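Local structure of sulfite reductase [ferredoxin] (Mycobacterium tuberculosis, 1ZJ8) at residues L116-L121 and D374-A379; R122-I127 and Q142-H147; G366-A371 and D410-Q415. The protein catalyses the six-electron reduction of sulfite to sulfide, using siroheme and a [4Fe-4S] cluster and drawing its electrons from ferredoxin. One frame throughout, in Å; residues are numbered along the deposited sequence.

Contact 1. Residues L116-L121 and D374-A379; sequences LSAAAL and DLMARA
Met376 lays its thioether across Leu121 and Ala118, reaching over from helix 366-379 to the first turn of helix 118-131. The two helices come from the two ferredoxin-like half domains of the nitrite and sulfite reductase fold, so this small apolar patch joins one half to the other. The backbones are nearest at Ala118 and Met376, whose CA atoms are 6.7 Å apart. From there Met376 CG stands anti to its own carbonyl carbon and the chain runs out straight to the sulfur. A bend at the last torsion (chi3 62°) then turns the methyl aside, and the two ends of the thioether meet different partners. Met376 SD rests 3.8 Å from Leu121 CD2, while Met376 CE lies 3.9 Å from Ala118 CB. The side chains of Leu121 and Met376 cross at about a right angle, so they meet through one branch and not along their lengths. Ile384, on the strand that pairs with Leu116, touches both Met376 and Leu121, and Phe386 adds to the apolar surroundings of Leu121. No hydrogen bond links 116-121 with 374-379, but Asp374 forms a salt bridge to Arg122, one residue farther along helix 118-131, and so adds a polar tie beside the apolar one. The helix that receives Met376 begins at Ala118, directly after its N-cap, Ser117: Ser117 OG accepts from Ala120 N at 3.0 Å, with an N-H...O angle of 158°.

Contact 2. Residues R122-I127 and Q142-H147; sequences RTLGQI and QNVQYH. With SRM (siroheme), chain E.
Tyr146 drives its phenol end between Leu124 and Ile127 on helix 118-131, and this is the tight part of the contact. Its hydroxyl donates to the backbone oxygen of Leu124, with Tyr146 OH 3.0 Å from Leu124 O. The donor lies in the carbonyl plane on a lone pair, well off the C=O direction (105°), and the oxygen sits at the edge of the ring. Strand alternation points Tyr146 CB at the helix, and with CG anti to the carbonyl carbon (chi1 -64°) the ring continues that way. Ile127 meets the phenol obliquely, its CG2 methyl 3.7 Å from Tyr146 CZ. Leu124 crosses it at about a right angle, with Leu124 CD1 3.6 Å from Tyr146 OH.

Toward Val144 the fit is slacker: Leu124 CG and Val144 CG2 are 4.2 Å apart, and no hydrogen bond joins that pair. Arg122, Thr123 and Gln126 make no contact with the strand and are partly exposed to solvent.

Alternate residues of 142-147, Gln145 and His147 on the strand and Asn143 just before it, face siroheme. His147 NE2 donates almost straight (170°) to siroheme O2A at 3.1 Å, the carboxylate lying at the edge of the imidazole. Gln145 NE2 reaches O1A of the same carboxylate in a weak bond of 3.3 Å. Arg108 holds Gln145 OE1, and Phe433 stacks on His147, so both groups have second-shell support. Asn143 ND2 points to O1B of another siroheme carboxylate at a distance too short to be trusted in detail. A helix running nearly parallel to a strand of an antiparallel sheet, with the cofactor on the sheet's other face, is the arrangement of the ferredoxin-like half domain at the siroheme site.

Contact 3. Residues G366-A371 and D410-Q415; sequences GTILTA and DALGLQ
The Leu412 carbonyl is the flat group that Ile368 meets, and it is approached at its oxygen end rather than over a face: Ile368 CD1 lies 3.9 Å from Leu412 O. No aromatic ring takes part; the rest of the contact is made by aliphatic branches. Leu412 CG stands anti to its carbonyl carbon (chi1 -63°), which carries both methyls onto Ala371. There Leu412 CD2 lies 3.5 Å and Leu412 CD1 3.7 Å from Ala371 CB, so the fork of the leucine straddles the alanine methyl. Ile368, one turn earlier on the same helix, divides its branches between two leucines. Its CG1 arm runs past Leu412, while Ile368 CG2 turns to Leu414 and lies 3.8 Å from Leu414 CD1.

The two leucines flank Gly413, which ends helix 399-411 in a Schellman motif. Its positive phi turns the chain out of the helix, and Gly413 N bonds back to Asp410 O at 2.7 Å. Within the second ferredoxin-like half domain, this C-terminal turn and the loop after it are thereby laid against the start of helix 366-379. Leu414 also touches Val364 on the preceding strand and Val372 one turn farther along that helix. On the other side of helix 366-379, the Thr370 hydroxyl turns back on the preceding turn of the helix. Thr370 OG1 donates to Gly366 O at 3.1 Å, from 47° above the carbonyl plane, and the same oxygen also accepts the helical bond from Thr370 N.

Overall arrangement
From the N terminus, helix 118-131 opens contact 1 with its first turn and contact 2 with the next. Contact 2 closes first, on strand 144-149, a short loop within the first half domain. Contact 1 closes only after 252 intervening residues, on the last turns of helix 366-379, so contact 2 nests inside it. Contact 3 opens at the start of that helix and closes at the end of helix 399-411 and the loop after it, so its segments alternate with those of contact 1, while contacts 2 and 3 follow in series. The two helices also meet where Gly125 faces Thr370 and Leu369. A row thus runs from the sheet that faces siroheme through both half-domain helices to the 412-414 turn.

Contact 1. Residues L116-L121 and D374-A379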
loop_
_atom_site.group_PDB
_atom_site.type_symbol
_atom_site.label_atom_id
_atom_site.label_comp_id
_atom_site.label_asym_id
_atom_site.label_seq_id
_atom_site.Cartn_x
_atom_site.Cartn_y
_atom_site.Cartn_z
ATOM N N LEU A 116 4.474 -12.443 -9.771
ATOM C CA LEU A 116 3.917 -12.673 -11.110
ATOM C C LEU A 116 4.891 -13.407 -12.022
ATOM O O LEU A 116 6.095 -13.327 -11.828
ATOM C CB LEU A 116 3.581 -11.353 -11.795
ATOM C CG LEU A 116 2.741 -10.322 -11.040
ATOM C CD1 LEU A 116 2.723 -8.989 -11.782
ATOM C CD2 LEU A 116 1.306 -10.842 -10.802
ATOM N N SER A 117 4.357 -14.112 -13.021
ATOM C CA SER A 117 5.175 -14.735 -14.052
ATOM C C SER A 117 5.435 -13.709 -15.140
ATOM O O SER A 117 4.870 -12.626 -15.119
ATOM C CB SER A 117 4.479 -15.963 -14.651
ATOM O OG SER A 117 3.319 -15.616 -15.402
ATOM N N ALA A 118 6.281 -14.049 -16.096
ATOM C CA ALA A 118 6.507 -13.160 -17.217
ATOM C C ALA A 118 5.238 -13.052 -18.048
ATOM O O ALA A 118 4.868 -11.970 -18.477
ATOM C CB ALA A 118 7.653 -13.670 -18.061
ATOM N N ALA A 119 4.564 -14.184 -18.256
ATOM C CA ALA A 119 3.293 -14.230 -19.001
ATOM C C ALA A 119 2.215 -13.347 -18.367
ATOM O O ALA A 119 1.499 -12.634 -19.083
ATOM C CB ALA A 119 2.799 -15.664 -19.110
ATOM N N ALA A 120 2.108 -13.396 -17.039
ATOM C CA ALA A 120 1.122 -12.609 -16.326
ATOM C C ALA A 120 1.433 -11.121 -16.449
ATOM O O ALA A 120 0.519 -10.304 -16.580
ATOM C CB ALA A 120 1.062 -13.034 -14.851
ATOM N N LEU A 121 2.718 -10.775 -16.400
ATOM C CA LEU A 121 3.163 -9.390 -16.525
ATOM C C LEU A 121 2.865 -8.843 -17.932
ATOM O O LEU A 121 2.485 -7.676 -18.088
ATOM C CB LEU A 121 4.656 -9.288 -16.219
ATOM C CG LEU A 121 5.191 -7.845 -16.121
ATOM C CD1 LEU A 121 4.779 -7.219 -14.794
ATOM C CD2 LEU A 121 6.717 -7.753 -16.339
ATOM N N ASP A 374 9.389 -8.688 -22.093
ATOM C CA ASP A 374 10.304 -9.139 -23.166
ATOM C C ASP A 374 11.767 -9.122 -22.735
ATOM O O ASP A 374 12.564 -9.986 -23.150
ATOM C CB ASP A 374 10.084 -8.317 -24.449
ATOM C CG ASP A 374 8.666 -8.483 -24.996
ATOM O OD1 ASP A 374 8.165 -9.630 -24.958
ATOM O OD2 ASP A 374 8.033 -7.478 -25.412
ATOM N N LEU A 375 12.112 -8.142 -21.896
ATOM C CA LEU A 375 13.429 -8.104 -21.263
ATOM C C LEU A 375 13.618 -9.322 -20.359
ATOM O O LEU A 375 14.690 -9.939 -20.353
ATOM C CB LEU A 375 13.600 -6.829 -20.442
ATOM C CG LEU A 375 13.797 -5.533 -21.228
ATOM C CD1 LEU A 375 13.761 -4.335 -20.292
ATOM C CD2 LEU A 375 15.103 -5.568 -22.007
ATOM N N MET A 376 12.581 -9.678 -19.609
ATOM C CA MET A 376 12.634 -10.875 -18.797
ATOM C C MET A 376 12.913 -12.129 -19.643
ATOM O O MET A 376 13.731 -12.978 -19.265
ATOM C CB MET A 376 11.337 -11.023 -18.017
ATOM C CG MET A 376 11.247 -10.068 -16.839
ATOM S SD MET A 376 9.685 -10.130 -15.928
ATOM C CE MET A 376 9.701 -11.826 -15.349
ATOM N N ALA A 377 12.243 -12.237 -20.790
ATOM C CA ALA A 377 12.436 -13.392 -21.682
ATOM C C ALA A 377 13.852 -13.412 -22.204
ATOM O O ALA A 377 14.497 -14.454 -22.152
ATOM C CB ALA A 377 11.480 -13.380 -22.825
ATOM N N ARG A 378 14.348 -12.272 -22.702
ATOM C CA ARG A 378 15.775 -12.165 -23.086
ATOM C C ARG A 378 16.741 -12.625 -21.984
ATOM O O ARG A 378 17.814 -13.097 -22.266
ATOM C CB ARG A 378 16.144 -10.725 -23.492
ATOM C CG ARG A 378 16.330 -10.527 -24.986
ATOM C CD ARG A 378 16.838 -9.130 -25.364
ATOM N NE ARG A 378 17.582 -9.162 -26.646
ATOM C CZ ARG A 378 18.928 -9.165 -26.776
ATOM N NH1 ARG A 378 19.747 -9.121 -25.706
ATOM N NH2 ARG A 378 19.471 -9.197 -27.997
ATOM N N ALA A 379 16.365 -12.464 -20.728
ATOM C CA ALA A 379 17.248 -12.791 -19.623
ATOM C C ALA A 379 16.954 -14.175 -19.030
ATOM O O ALA A 379 17.662 -14.637 -18.124
ATOM C CB ALA A 379 17.130 -11.715 -18.539
#

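Contact 2. Residues R122-I127 and Q142-H147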
loop_
_atom_site.group_PDB
_atom_site.type_symbol
_atom_site.label_atom_id
_atom_site.label_comp_id
_atom_site.label_asym_id
_atom_site.label_seq_id
_atom_site.Cartn_x
_atom_site.Cartn_y
_atom_site.Cartn_z
ATOM N N ARG A 122 3.018 -9.696 -18.945
ATOM C CA ARG A 122 2.660 -9.343 -20.315
ATOM C C ARG A 122 1.159 -9.078 -20.494
ATOM O O ARG A 122 0.759 -8.126 -21.190
ATOM C CB ARG A 122 3.102 -10.441 -21.258
ATOM C CG ARG A 122 2.847 -10.109 -22.706
ATOM C CD ARG A 122 3.199 -11.276 -23.588
ATOM N NE ARG A 122 4.489 -11.862 -23.233
ATOM C CZ ARG A 122 5.662 -11.315 -23.532
ATOM N NH1 ARG A 122 5.721 -10.149 -24.193
ATOM N NH2 ARG A 122 6.787 -11.932 -23.166
ATOM N N THR A 123 0.341 -9.926 -19.875
ATOM C CA THR A 123 -1.108 -9.783 -19.914
ATOM C C THR A 123 -1.495 -8.433 -19.295
ATOM O O THR A 123 -2.182 -7.637 -19.922
ATOM C CB THR A 123 -1.787 -10.973 -19.172
ATOM O OG1 THR A 123 -1.389 -12.221 -19.781
ATOM C CG2 THR A 123 -3.340 -10.833 -19.162
ATOM N N LEU A 124 -1.010 -8.172 -18.086
ATOM C CA LEU A 124 -1.169 -6.871 -17.455
ATOM C C LEU A 124 -0.823 -5.723 -18.401
ATOM O O LEU A 124 -1.506 -4.703 -18.434
ATOM C CB LEU A 124 -0.275 -6.790 -16.222
ATOM C CG LEU A 124 -0.921 -7.216 -14.907
ATOM C CD1 LEU A 124 -2.128 -8.154 -15.092
ATOM C CD2 LEU A 124 0.131 -7.875 -14.002
ATOM N N GLY A 125 0.240 -5.899 -19.168
ATOM C CA GLY A 125 0.703 -4.851 -20.055
ATOM C C GLY A 125 -0.264 -4.586 -21.180
ATOM O O GLY A 125 -0.533 -3.435 -21.521
ATOM N N GLN A 126 -0.786 -5.668 -21.749
ATOM C CA GLN A 126 -1.702 -5.598 -22.884
ATOM C C GLN A 126 -3.097 -5.113 -22.513
ATOM O O GLN A 126 -3.683 -4.316 -23.247
ATOM C CB GLN A 126 -1.777 -6.960 -23.527
ATOM C CG GLN A 126 -0.447 -7.361 -24.145
ATOM C CD GLN A 126 -0.348 -8.829 -24.440
ATOM O OE1 GLN A 126 -1.223 -9.622 -24.064
ATOM N NE2 GLN A 126 0.730 -9.211 -25.123
ATOM N N ILE A 127 -3.614 -5.588 -21.376
ATOM C CA ILE A 127 -4.845 -5.060 -20.801
ATOM C C ILE A 127 -4.744 -3.530 -20.746
ATOM O O ILE A 127 -5.659 -2.842 -21.206
ATOM C CB ILE A 127 -5.141 -5.604 -19.344
ATOM C CG1 ILE A 127 -5.187 -7.149 -19.247
ATOM C CG2 ILE A 127 -6.447 -5.083 -18.826
ATOM C CD1 ILE A 127 -5.663 -7.883 -20.466
ATOM N N GLN A 142 1.790 -3.671 -3.551
ATOM C CA GLN A 142 2.239 -4.681 -4.544
ATOM C C GLN A 142 1.209 -4.990 -5.649
ATOM O O GLN A 142 1.392 -5.940 -6.409
ATOM C CB GLN A 142 2.748 -5.963 -3.862
ATOM C CG GLN A 142 3.774 -5.707 -2.749
ATOM C CD GLN A 142 4.306 -6.998 -2.101
ATOM O OE1 GLN A 142 3.855 -7.402 -1.010
ATOM N NE2 GLN A 142 5.281 -7.637 -2.764
ATOM N N ASN A 143 0.171 -4.156 -5.759
ATOM C CA ASN A 143 -0.793 -4.212 -6.871
ATOM C C ASN A 143 -0.478 -3.264 -8.060
ATOM O O ASN A 143 0.345 -2.349 -7.966
ATOM C CB ASN A 143 -2.189 -3.880 -6.337
ATOM C CG ASN A 143 -2.695 -4.916 -5.348
ATOM O OD1 ASN A 143 -2.324 -6.090 -5.430
ATOM N ND2 ASN A 143 -3.552 -4.486 -4.408
ATOM N N VAL A 144 -1.138 -3.514 -9.184
ATOM C CA VAL A 144 -1.258 -2.519 -10.232
ATOM C C VAL A 144 -2.674 -2.036 -10.257
ATOM O O VAL A 144 -3.593 -2.786 -9.940
ATOM C CB VAL A 144 -0.966 -3.042 -11.632
ATOM C CG1 VAL A 144 0.509 -3.181 -11.828
ATOM C CG2 VAL A 144 -1.668 -4.348 -11.872
ATOM N N GLN A 145 -2.830 -0.778 -10.647
ATOM C CA GLN A 145 -4.125 -0.176 -10.831
ATOM C C GLN A 145 -4.229 0.409 -12.209
ATOM O O GLN A 145 -3.278 1.060 -12.693
ATOM C CB GLN A 145 -4.329 0.944 -9.829
ATOM C CG GLN A 145 -4.484 0.474 -8.426
ATOM C CD GLN A 145 -5.020 1.555 -7.531
ATOM O OE1 GLN A 145 -5.537 1.271 -6.472
ATOM N NE2 GLN A 145 -4.907 2.809 -7.957
ATOM N N TYR A 146 -5.388 0.182 -12.825
ATOM C CA TYR A 146 -5.715 0.712 -14.152
ATOM C C TYR A 146 -6.651 1.891 -13.961
ATOM O O TYR A 146 -7.304 1.970 -12.931
ATOM C CB TYR A 146 -6.450 -0.350 -14.956
ATOM C CG TYR A 146 -5.685 -1.620 -15.295
ATOM C CD1 TYR A 146 -4.557 -1.584 -16.104
ATOM C CD2 TYR A 146 -6.134 -2.869 -14.860
ATOM C CE1 TYR A 146 -3.874 -2.764 -16.467
ATOM C CE2 TYR A 146 -5.462 -4.065 -15.210
ATOM C CZ TYR A 146 -4.329 -4.003 -16.022
ATOM O OH TYR A 146 -3.631 -5.151 -16.394
ATOM N N HIS A 147 -6.711 2.816 -14.915
ATOM C CA HIS A 147 -7.745 3.874 -14.900
ATOM C C HIS A 147 -8.391 4.016 -16.283
ATOM O O HIS A 147 -7.995 3.323 -17.228
ATOM C CB HIS A 147 -7.155 5.202 -14.441
ATOM C CG HIS A 147 -6.972 5.306 -12.964
ATOM N ND1 HIS A 147 -5.737 5.259 -12.362
ATOM C CD2 HIS A 147 -7.868 5.480 -11.966
ATOM C CE1 HIS A 147 -5.876 5.399 -11.055
ATOM N NE2 HIS A 147 -7.162 5.531 -10.787
HETATM FE FE SRM E . -5.851 3.618 -0.023
HETATM C CHA SRM E . -8.987 4.964 -0.193
HETATM C CHB SRM E . -5.204 4.774 -3.099
HETATM C CHC SRM E . -2.883 2.293 0.127
HETATM C CHD SRM E . -5.670 4.454 3.324
HETATM N NA SRM E . -6.952 4.488 -1.448
HETATM C C1A SRM E . -8.252 4.854 -1.393
HETATM C C2A SRM E . -8.857 5.140 -2.733
HETATM C CMA SRM E . -9.602 3.933 -3.215
HETATM C CDA SRM E . -9.667 6.407 -2.746
HETATM C CEA SRM E . -11.160 6.332 -2.730
HETATM O O3A SRM E . -11.718 5.819 -1.754
HETATM O O4A SRM E . -11.832 6.768 -3.676
HETATM C C3A SRM E . -7.624 5.372 -3.538
HETATM C CAA SRM E . -7.678 4.829 -4.926
HETATM C CBA SRM E . -8.224 5.981 -5.728
HETATM C CCA SRM E . -7.681 5.967 -7.119
HETATM O O1A SRM E . -6.477 5.678 -7.295
HETATM O O2A SRM E . -8.461 6.226 -8.068
HETATM C C4A SRM E . -6.536 4.837 -2.670
HETATM N NB SRM E . -4.393 3.431 -1.328
HETATM C C1B SRM E . -4.256 3.904 -2.568
HETATM C C2B SRM E . -3.044 3.411 -3.308
HETATM C CMB SRM E . -3.282 3.109 -4.761
HETATM C CDB SRM E . -2.005 4.479 -3.218
HETATM C CEB SRM E . -0.698 4.246 -3.887
HETATM O O3B SRM E . -0.326 4.907 -4.881
HETATM O O4B SRM E . 0.012 3.356 -3.419
HETATM C C3B SRM E . -2.693 2.224 -2.438
HETATM C CAB SRM E . -3.433 0.989 -2.884
HETATM C CBB SRM E . -2.719 -0.266 -2.487
HETATM C CCB SRM E . -3.591 -1.462 -2.740
HETATM O O1B SRM E . -3.402 -2.186 -3.714
HETATM O O2B SRM E . -4.494 -1.764 -1.966
HETATM C C4B SRM E . -3.339 2.642 -1.145
HETATM N NC SRM E . -4.520 3.527 1.374
HETATM C C1C SRM E . -3.403 2.772 1.321
HETATM C C2C SRM E . -2.629 2.841 2.471
HETATM C CDC SRM E . -1.229 2.380 2.706
HETATM C CEC SRM E . -0.937 0.991 3.124
HETATM O O3C SRM E . -1.843 0.128 3.110
HETATM O O4C SRM E . 0.228 0.775 3.487
HETATM C C3C SRM E . -3.435 3.510 3.341
HETATM C CAC SRM E . -2.946 3.769 4.729
HETATM C CBC SRM E . -2.805 2.628 5.715
HETATM C CCC SRM E . -4.173 2.304 6.286
HETATM O O1C SRM E . -5.052 1.751 5.571
HETATM O O2C SRM E . -4.381 2.636 7.482
HETATM C C4C SRM E . -4.590 3.854 2.687
HETATM N ND SRM E . -7.203 4.211 1.363
HETATM C C1D SRM E . -6.845 4.654 2.579
HETATM C C2D SRM E . -7.885 5.448 3.098
HETATM C CAD SRM E . -8.143 5.589 4.588
HETATM C CBD SRM E . -9.102 4.644 5.242
HETATM C CCD SRM E . -9.336 4.607 6.725
HETATM O O1D SRM E . -8.993 3.563 7.324
HETATM O O2D SRM E . -9.850 5.584 7.333
HETATM C C3D SRM E . -8.885 5.463 2.140
HETATM C CDD SRM E . -10.330 5.786 2.402
HETATM C CED SRM E . -11.288 4.812 3.052
HETATM O O3D SRM E . -10.999 3.622 3.187
HETATM O O4D SRM E . -12.394 5.183 3.470
HETATM C C4D SRM E . -8.450 4.692 1.073
#

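Contact 3. Residues G366-A371 and D410-Q415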
loop_
_atom_site.group_PDB
_atom_site.type_symbol
_atom_site.label_atom_id
_atom_site.label_comp_id
_atom_site.label_asym_id
_atom_site.label_seq_id
_atom_site.Cartn_x
_atom_site.Cartn_y
_atom_site.Cartn_z
ATOM N N GLY A 366 1.235 0.365 -19.760
ATOM C CA GLY A 366 1.038 -0.900 -20.460
ATOM C C GLY A 366 2.269 -1.182 -21.275
ATOM O O GLY A 366 2.888 -2.226 -21.110
ATOM N N THR A 367 2.635 -0.226 -22.128
ATOM C CA THR A 367 3.817 -0.344 -22.983
ATOM C C THR A 367 5.042 -0.723 -22.197
ATOM O O THR A 367 5.868 -1.508 -22.695
ATOM C CB THR A 367 4.161 0.976 -23.690
ATOM O OG1 THR A 367 3.062 1.351 -24.517
ATOM C CG2 THR A 367 5.416 0.843 -24.556
ATOM N N ILE A 368 5.191 -0.154 -20.996
ATOM C CA ILE A 368 6.374 -0.436 -20.187
ATOM C C ILE A 368 6.335 -1.844 -19.597
ATOM O O ILE A 368 7.334 -2.575 -19.651
ATOM C CB ILE A 368 6.595 0.610 -19.091
ATOM C CG1 ILE A 368 7.176 1.871 -19.727
ATOM C CG2 ILE A 368 7.577 0.081 -18.019
ATOM C CD1 ILE A 368 7.297 3.031 -18.781
ATOM N N LEU A 369 5.192 -2.222 -19.032
ATOM C CA LEU A 369 5.054 -3.548 -18.435
ATOM C C LEU A 369 5.313 -4.629 -19.485
ATOM O O LEU A 369 5.939 -5.668 -19.204
ATOM C CB LEU A 369 3.650 -3.728 -17.817
ATOM C CG LEU A 369 3.338 -2.896 -16.566
ATOM C CD1 LEU A 369 1.871 -3.013 -16.153
ATOM C CD2 LEU A 369 4.210 -3.328 -15.404
ATOM N N THR A 370 4.834 -4.381 -20.701
ATOM C CA THR A 370 5.012 -5.350 -21.764
ATOM C C THR A 370 6.476 -5.351 -22.143
ATOM O O THR A 370 7.069 -6.414 -22.340
ATOM C CB THR A 370 4.060 -5.108 -22.950
ATOM O OG1 THR A 370 2.723 -5.046 -22.446
ATOM C CG2 THR A 370 4.119 -6.264 -23.965
ATOM N N ALA A 371 7.070 -4.164 -22.185
ATOM C CA ALA A 371 8.497 -4.035 -22.508
ATOM C C ALA A 371 9.386 -4.833 -21.540
ATOM O O ALA A 371 10.364 -5.481 -21.969
ATOM C CB ALA A 371 8.889 -2.577 -22.520
ATOM N N ASP A 410 16.933 0.766 -17.909
ATOM C CA ASP A 410 17.238 2.212 -17.961
ATOM C C ASP A 410 16.566 2.890 -19.158
ATOM O O ASP A 410 15.969 3.939 -19.023
ATOM C CB ASP A 410 18.768 2.472 -18.046
ATOM C CG ASP A 410 19.459 2.498 -16.677
ATOM O OD1 ASP A 410 18.789 2.698 -15.630
ATOM O OD2 ASP A 410 20.704 2.328 -16.657
ATOM N N ALA A 411 16.686 2.282 -20.333
ATOM C CA ALA A 411 16.089 2.850 -21.529
ATOM C C ALA A 411 14.559 3.031 -21.402
ATOM O O ALA A 411 13.990 3.872 -22.084
ATOM C CB ALA A 411 16.436 2.025 -22.709
ATOM N N LEU A 412 13.905 2.251 -20.536
ATOM C CA LEU A 412 12.484 2.459 -20.206
ATOM C C LEU A 412 12.262 3.393 -19.012
ATOM O O LEU A 412 11.132 3.604 -18.605
ATOM C CB LEU A 412 11.815 1.137 -19.866
ATOM C CG LEU A 412 11.744 0.087 -20.959
ATOM C CD1 LEU A 412 11.595 -1.265 -20.307
ATOM C CD2 LEU A 412 10.582 0.374 -21.866
ATOM N N GLY A 413 13.330 3.922 -18.423
ATOM C CA GLY A 413 13.216 4.818 -17.258
ATOM C C GLY A 413 13.052 4.105 -15.929
ATOM O O GLY A 413 12.586 4.692 -14.947
ATOM N N LEU A 414 13.435 2.833 -15.883
ATOM C CA LEU A 414 13.407 2.062 -14.639
ATOM C C LEU A 414 14.835 1.823 -14.144
ATOM O O LEU A 414 15.521 0.901 -14.588
ATOM C CB LEU A 414 12.662 0.750 -14.856
ATOM C CG LEU A 414 11.185 0.892 -15.211
ATOM C CD1 LEU A 414 10.600 -0.424 -15.744
ATOM C CD2 LEU A 414 10.411 1.353 -13.998
ATOM N N GLN A 415 15.266 2.663 -13.201
ATOM C CA GLN A 415 16.675 2.741 -12.798
ATOM C C GLN A 415 16.937 1.806 -11.661
ATOM O O GLN A 415 16.193 1.812 -10.700
ATOM C CB GLN A 415 17.027 4.173 -12.378
ATOM C CG GLN A 415 16.550 5.220 -13.378
ATOM C CD GLN A 415 17.009 6.640 -13.072
ATOM O OE1 GLN A 415 17.396 6.977 -11.939
ATOM N NE2 GLN A 415 16.956 7.492 -14.095
#